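Local structure of peptidase S9 prolyl oligopeptidase catalytic domain-containing protein (Pyrococcus horikoshii, 4HXF) at residues 124-127 with 132-135; 136-141 with 145-150. The protein is probably a serine-type peptidase of the prolyl oligopeptidase family, an acylaminoacyl peptidase that assembles into a self-compartmentalizing hexamer. All coordinates share one frame; numbering follows the deposited sequence. Where two conformers were deposited one is given.

Contact 1: 124-127 with 132-135. With MG (magnesium ion), chain G.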
loop_
_atom_site.group_PDB
_atom_site.type_symbol
_atom_site.label_atom_id
_atom_site.label_comp_id
_atom_site.label_asym_id
_atom_site.label_seq_id
_atom_site.Cartn_x
_atom_site.Cartn_y
_atom_site.Cartn_z
ATOM N N LYS A 124 0.837 -13.326 29.532
ATOM C CA LYS A 124 0.448 -11.976 29.308
ATOM C C LYS A 124 1.435 -11.094 30.022
ATOM O O LYS A 124 1.921 -11.465 31.087
ATOM C CB LYS A 124 -0.983 -11.683 29.775
ATOM C CG LYS A 124 -1.368 -11.923 31.222
ATOM C CD LYS A 124 -2.759 -11.267 31.485
ATOM C CE LYS A 124 -3.603 -11.835 32.638
ATOM N NZ LYS A 124 -2.892 -12.630 33.666
ATOM N N ARG A 125 1.716 -9.928 29.433
ATOM C CA ARG A 125 2.746 -8.998 29.915
ATOM C C ARG A 125 2.165 -7.596 29.927
ATOM O O ARG A 125 1.058 -7.401 29.410
ATOM C CB ARG A 125 3.930 -9.060 28.953
ATOM C CG ARG A 125 4.607 -10.367 28.887
ATOM C CD ARG A 125 5.832 -10.354 27.986
ATOM N NE ARG A 125 6.508 -11.639 28.027
ATOM C CZ ARG A 125 7.460 -12.038 27.167
ATOM N NH1 ARG A 125 7.857 -11.179 26.164
ATOM N NH2 ARG A 125 7.998 -13.243 27.271
ATOM N N ARG A 126 2.899 -6.634 30.487
ATOM C CA ARG A 126 2.441 -5.231 30.645
ATOM C C ARG A 126 2.317 -4.572 29.279
ATOM O O ARG A 126 1.350 -3.864 29.009
ATOM C CB ARG A 126 3.380 -4.482 31.598
ATOM C CG ARG A 126 3.197 -4.727 33.080
ATOM C CD ARG A 126 4.362 -4.265 33.989
ATOM N NE ARG A 126 3.925 -4.480 35.373
ATOM C CZ ARG A 126 4.632 -5.085 36.332
ATOM N NH1 ARG A 126 4.111 -5.220 37.581
ATOM N NH2 ARG A 126 5.856 -5.551 36.070
ATOM N N GLU A 127 3.251 -4.741 28.373
ATOM C CA GLU A 127 3.148 -4.257 26.936
ATOM C C GLU A 127 3.182 -2.721 26.606
ATOM O O GLU A 127 2.702 -2.329 25.565
ATOM C CB GLU A 127 1.900 -4.787 26.218
ATOM C CG GLU A 127 1.674 -6.286 26.439
ATOM C CD GLU A 127 2.681 -7.152 25.782
ATOM O OE1 GLU A 127 3.671 -6.598 25.310
ATOM O OE2 GLU A 127 2.500 -8.402 25.716
ATOM N N ILE A 132 9.713 -1.400 29.408
ATOM C CA ILE A 132 9.531 -2.624 30.184
ATOM C C ILE A 132 9.581 -2.244 31.630
ATOM O O ILE A 132 10.403 -1.385 32.046
ATOM C CB ILE A 132 10.712 -3.555 29.841
ATOM C CG1 ILE A 132 10.607 -3.977 28.348
ATOM C CG2 ILE A 132 10.784 -4.748 30.762
ATOM C CD1 ILE A 132 11.955 -4.049 27.704
ATOM N N PHE A 133 8.717 -2.765 32.496
ATOM C CA PHE A 133 8.777 -2.491 33.891
ATOM C C PHE A 133 8.800 -3.773 34.675
ATOM O O PHE A 133 7.956 -4.674 34.359
ATOM C CB PHE A 133 7.570 -1.709 34.335
ATOM C CG PHE A 133 7.673 -1.189 35.705
ATOM C CD1 PHE A 133 8.497 -0.100 35.987
ATOM C CD2 PHE A 133 7.028 -1.803 36.761
ATOM C CE1 PHE A 133 8.617 0.307 37.291
ATOM C CE2 PHE A 133 7.219 -1.417 38.069
ATOM C CZ PHE A 133 7.984 -0.330 38.331
ATOM N N GLU A 134 9.718 -3.923 35.584
ATOM C CA GLU A 134 9.892 -5.220 36.290
ATOM C C GLU A 134 9.937 -4.937 37.801
ATOM O O GLU A 134 10.714 -4.106 38.338
ATOM C CB GLU A 134 11.091 -5.982 35.789
ATOM C CG GLU A 134 11.299 -7.373 36.362
ATOM C CD GLU A 134 10.120 -8.263 35.974
ATOM O OE1 GLU A 134 9.391 -8.625 36.960
ATOM O OE2 GLU A 134 9.828 -8.516 34.757
ATOM N N ASP A 135 9.253 -5.828 38.549
ATOM C CA ASP A 135 9.306 -5.815 40.003
ATOM C C ASP A 135 9.445 -7.246 40.579
ATOM O O ASP A 135 9.424 -7.407 41.819
ATOM C CB ASP A 135 8.040 -5.166 40.616
ATOM C CG ASP A 135 6.778 -6.015 40.401
ATOM O OD1 ASP A 135 6.828 -7.080 39.798
ATOM O OD2 ASP A 135 5.704 -5.580 40.860
HETATM MG MG MG G . 5.631 -7.100 24.784
HETATM O O HOH W 1 4.949 -9.222 24.782
HETATM O O HOH W 2 6.342 -6.950 26.668
HETATM O O HOH W 3 7.545 -7.805 23.733
HETATM O O HOH W 4 4.784 -6.847 22.643
HETATM O O HOH W 5 6.166 -5.094 24.546
#
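Arg126 NH2 donates a 2.8 Å hydrogen bond to the backbone O of Phe133, bent to 136° at the hydrogen. The nitrogen stands above the carbonyl plane, and the acceptor is tilted out of the guanidinium plane. An extended chain from CG to NE carries the guanidinium along strand 131-134, with CD passing 3.6 Å from the same Phe133 O. Phe133 meets the guanidinium with the edge of its ring: CD2 sits over one face, offset toward the rim, the two planes 78° apart. At the guanidinium's own edge, in the conformer given, is the Asp135 carboxylate, turned nearly perpendicular to it; the long salt bridge from NH1 to OD2, 3.7 Å, is doubtful, since Asp135 has a second position. The two segments belong to an excursion between strands 117-124 and 151-158 of a propeller blade; residues 132-134 continue as an antiparallel ladder with a strand of the second subunit, and Val613 of that subunit packs on both Arg126 and Phe133. Glu134 starts off on the other side of the strand; its OE1 takes the backbone N of Asp136 and a salt bridge from Arg172. Next in the chain, Glu127 bends at chi2 (-69°) and reaches a magnesium ion through OE1 at 2.1 Å. Five waters complete the six-fold shell, and one of them, water 1, donates a 2.7 Å hydrogen bond to Glu127 OE2.

Contact 2: 136-141 with 145-150; sequences DVPAWF and GFFDGE
Trp140 holds CG between its backbone N and carbonyl carbon (chi1 63°), while Phe146 sets CG beside its own N (chi1 -71°), and the two rings lie side by side on one face of a short hairpin. Trp140 CE3 touches Phe146 CE2 at 3.4 Å, the ring planes inclined by 42°. These residues form the antiparallel non-hydrogen-bonded pair; next to it, Phe141 and Gly145 form the hydrogen-bonded pair, with Phe141 N to Gly145 O at 2.9 Å and Gly145 N to Phe141 O at 3.1 Å. Ala139 O receives both Phe147 N (2.9 Å) and water 6, which in turn accepts from Asp148 N. The CE1/CZ end of the Phe147 ring abuts both Pro138, preceded by a cis peptide, and Phe141: Pro138 O meets the ring edge at CD1, 3.3 Å away, and Phe141 CB lies against CZ. A type I' turn over Phe147-Glu150 then redirects the chain into strand 151-158. Phe146 and Phe147 also pack on strand 131-134. Trp140 stacks on Tyr547 and gives its NE1 hydrogen to Phe500 O at the end of helix 494-500, while Leu555 from helix 552-563 of the second subunit packs against Ala139 and Trp140.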
loop_
_atom_site.group_PDB
_atom_site.type_symbol
_atom_site.label_atom_id
_atom_site.label_comp_id
_atom_site.label_asym_id
_atom_site.label_seq_id
_atom_site.Cartn_x
_atom_site.Cartn_y
_atom_site.Cartn_z
ATOM N N ASP A 136 9.698 -8.208 39.702
ATOM C CA ASP A 136 10.003 -9.622 40.092
ATOM C C ASP A 136 11.384 -10.023 39.520
ATOM O O ASP A 136 12.157 -9.120 39.083
ATOM C CB ASP A 136 8.857 -10.528 39.701
ATOM C CG ASP A 136 8.901 -11.867 40.479
ATOM O OD1 ASP A 136 9.770 -12.133 41.284
ATOM O OD2 ASP A 136 7.908 -12.478 40.333
ATOM N N VAL A 137 11.734 -11.337 39.479
ATOM C CA VAL A 137 13.031 -11.730 38.944
ATOM C C VAL A 137 12.771 -12.991 38.172
ATOM O O VAL A 137 11.833 -13.718 38.477
ATOM C CB VAL A 137 14.181 -12.000 39.984
ATOM C CG1 VAL A 137 14.631 -10.735 40.626
ATOM C CG2 VAL A 137 13.770 -13.083 40.977
ATOM N N PRO A 138 13.561 -13.247 37.143
ATOM C CA PRO A 138 14.531 -12.348 36.555
ATOM C C PRO A 138 13.802 -11.387 35.632
ATOM O O PRO A 138 12.557 -11.508 35.423
ATOM C CB PRO A 138 15.420 -13.353 35.807
ATOM C CG PRO A 138 14.505 -14.328 35.241
ATOM C CD PRO A 138 13.457 -14.500 36.356
ATOM N N ALA A 139 14.480 -10.391 35.060
ATOM C CA ALA A 139 13.829 -9.457 34.153
ATOM C C ALA A 139 13.668 -9.923 32.731
ATOM O O ALA A 139 12.950 -9.348 31.918
ATOM C CB ALA A 139 14.647 -8.156 34.155
ATOM N N TRP A 140 14.350 -11.015 32.411
ATOM C CA TRP A 140 14.343 -11.600 31.052
ATOM C C TRP A 140 14.640 -13.064 31.061
ATOM O O TRP A 140 15.061 -13.636 32.086
ATOM C CB TRP A 140 15.328 -10.776 30.182
ATOM C CG TRP A 140 16.811 -10.805 30.597
ATOM C CD1 TRP A 140 17.413 -11.544 31.543
ATOM C CD2 TRP A 140 17.802 -9.938 29.999
ATOM N NE1 TRP A 140 18.792 -11.201 31.634
ATOM C CE2 TRP A 140 19.079 -10.225 30.661
ATOM C CE3 TRP A 140 17.761 -8.975 28.981
ATOM C CZ2 TRP A 140 20.258 -9.557 30.282
ATOM C CZ3 TRP A 140 18.916 -8.305 28.646
ATOM C CH2 TRP A 140 20.133 -8.620 29.265
ATOM N N PHE A 141 14.315 -13.742 29.979
ATOM C CA PHE A 141 14.599 -15.148 29.856
ATOM C C PHE A 141 14.937 -15.475 28.430
ATOM O O PHE A 141 14.286 -15.049 27.518
ATOM C CB PHE A 141 13.470 -16.034 30.387
ATOM C CG PHE A 141 13.930 -17.396 30.865
ATOM C CD1 PHE A 141 14.281 -17.567 32.157
ATOM C CD2 PHE A 141 14.020 -18.516 30.019
ATOM C CE1 PHE A 141 14.798 -18.728 32.647
ATOM C CE2 PHE A 141 14.486 -19.721 30.496
ATOM C CZ PHE A 141 14.827 -19.850 31.794
ATOM N N GLY A 145 12.340 -13.312 25.936
ATOM C CA GLY A 145 12.455 -11.887 25.905
ATOM C C GLY A 145 12.457 -11.251 27.316
ATOM O O GLY A 145 12.644 -11.956 28.365
ATOM N N PHE A 146 12.172 -9.980 27.388
ATOM C CA PHE A 146 11.945 -9.312 28.692
ATOM C C PHE A 146 10.601 -9.783 29.226
ATOM O O PHE A 146 9.580 -9.774 28.499
ATOM C CB PHE A 146 11.982 -7.794 28.625
ATOM C CG PHE A 146 13.333 -7.241 28.389
ATOM C CD1 PHE A 146 13.829 -7.065 27.092
ATOM C CD2 PHE A 146 14.173 -6.971 29.460
ATOM C CE1 PHE A 146 15.085 -6.515 26.855
ATOM C CE2 PHE A 146 15.451 -6.469 29.233
ATOM C CZ PHE A 146 15.897 -6.180 27.923
ATOM N N PHE A 147 10.557 -10.162 30.518
ATOM C CA PHE A 147 9.281 -10.588 31.037
ATOM C C PHE A 147 8.224 -9.523 31.142
ATOM O O PHE A 147 7.037 -9.823 31.001
ATOM C CB PHE A 147 9.489 -11.271 32.417
ATOM C CG PHE A 147 9.923 -12.737 32.324
ATOM C CD1 PHE A 147 11.015 -13.234 33.058
ATOM C CD2 PHE A 147 9.147 -13.621 31.640
ATOM C CE1 PHE A 147 11.312 -14.555 33.024
ATOM C CE2 PHE A 147 9.421 -14.994 31.615
ATOM C CZ PHE A 147 10.501 -15.469 32.349
ATOM N N ASP A 148 8.599 -8.301 31.475
ATOM C CA ASP A 148 7.627 -7.244 31.523
ATOM C C ASP A 148 6.391 -7.566 32.396
ATOM O O ASP A 148 5.278 -7.373 31.939
ATOM C CB ASP A 148 7.280 -6.878 30.084
ATOM C CG ASP A 148 6.656 -5.476 29.946
ATOM O OD1 ASP A 148 6.798 -4.599 30.830
ATOM O OD2 ASP A 148 5.927 -5.448 28.951
ATOM N N GLY A 149 6.688 -8.138 33.550
ATOM C CA GLY A 149 5.643 -8.463 34.512
ATOM C C GLY A 149 4.838 -9.721 34.122
ATOM O O GLY A 149 3.772 -9.874 34.660
ATOM N N GLU A 150 5.352 -10.602 33.241
ATOM C CA GLU A 150 4.617 -11.747 32.731
ATOM C C GLU A 150 3.892 -12.540 33.835
ATOM O O GLU A 150 4.565 -12.878 34.809
ATOM C CB GLU A 150 5.601 -12.676 32.035
ATOM C CG GLU A 150 4.979 -13.956 31.441
ATOM C CD GLU A 150 5.916 -14.634 30.438
ATOM O OE1 GLU A 150 6.541 -13.917 29.570
ATOM O OE2 GLU A 150 5.957 -15.894 30.542
HETATM O O HOH W 6 11.024 -7.549 32.614
#

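Contact 1 closes before contact 2 opens along the chain, and their centres are about 7 Å apart. Both lie in the excursion linking strands 117-124 and 151-158, the two inner strands of one four-stranded propeller blade. Strand 131-134 comes first, followed by the hairpin 140-141/145-146. They are tied directly: Arg125 NE makes a 2.8 Å salt bridge to Glu150 OE1, and Asp148 OD2 probably accepts a hydrogen bond from Glu127 N, which connects the second contact to the backbone of the magnesium ligand. Both meet the second subunit, and the hairpin also touches its own hydrolase domain, so the excursion bridges propeller, catalytic domain and neighbour within the hexamer.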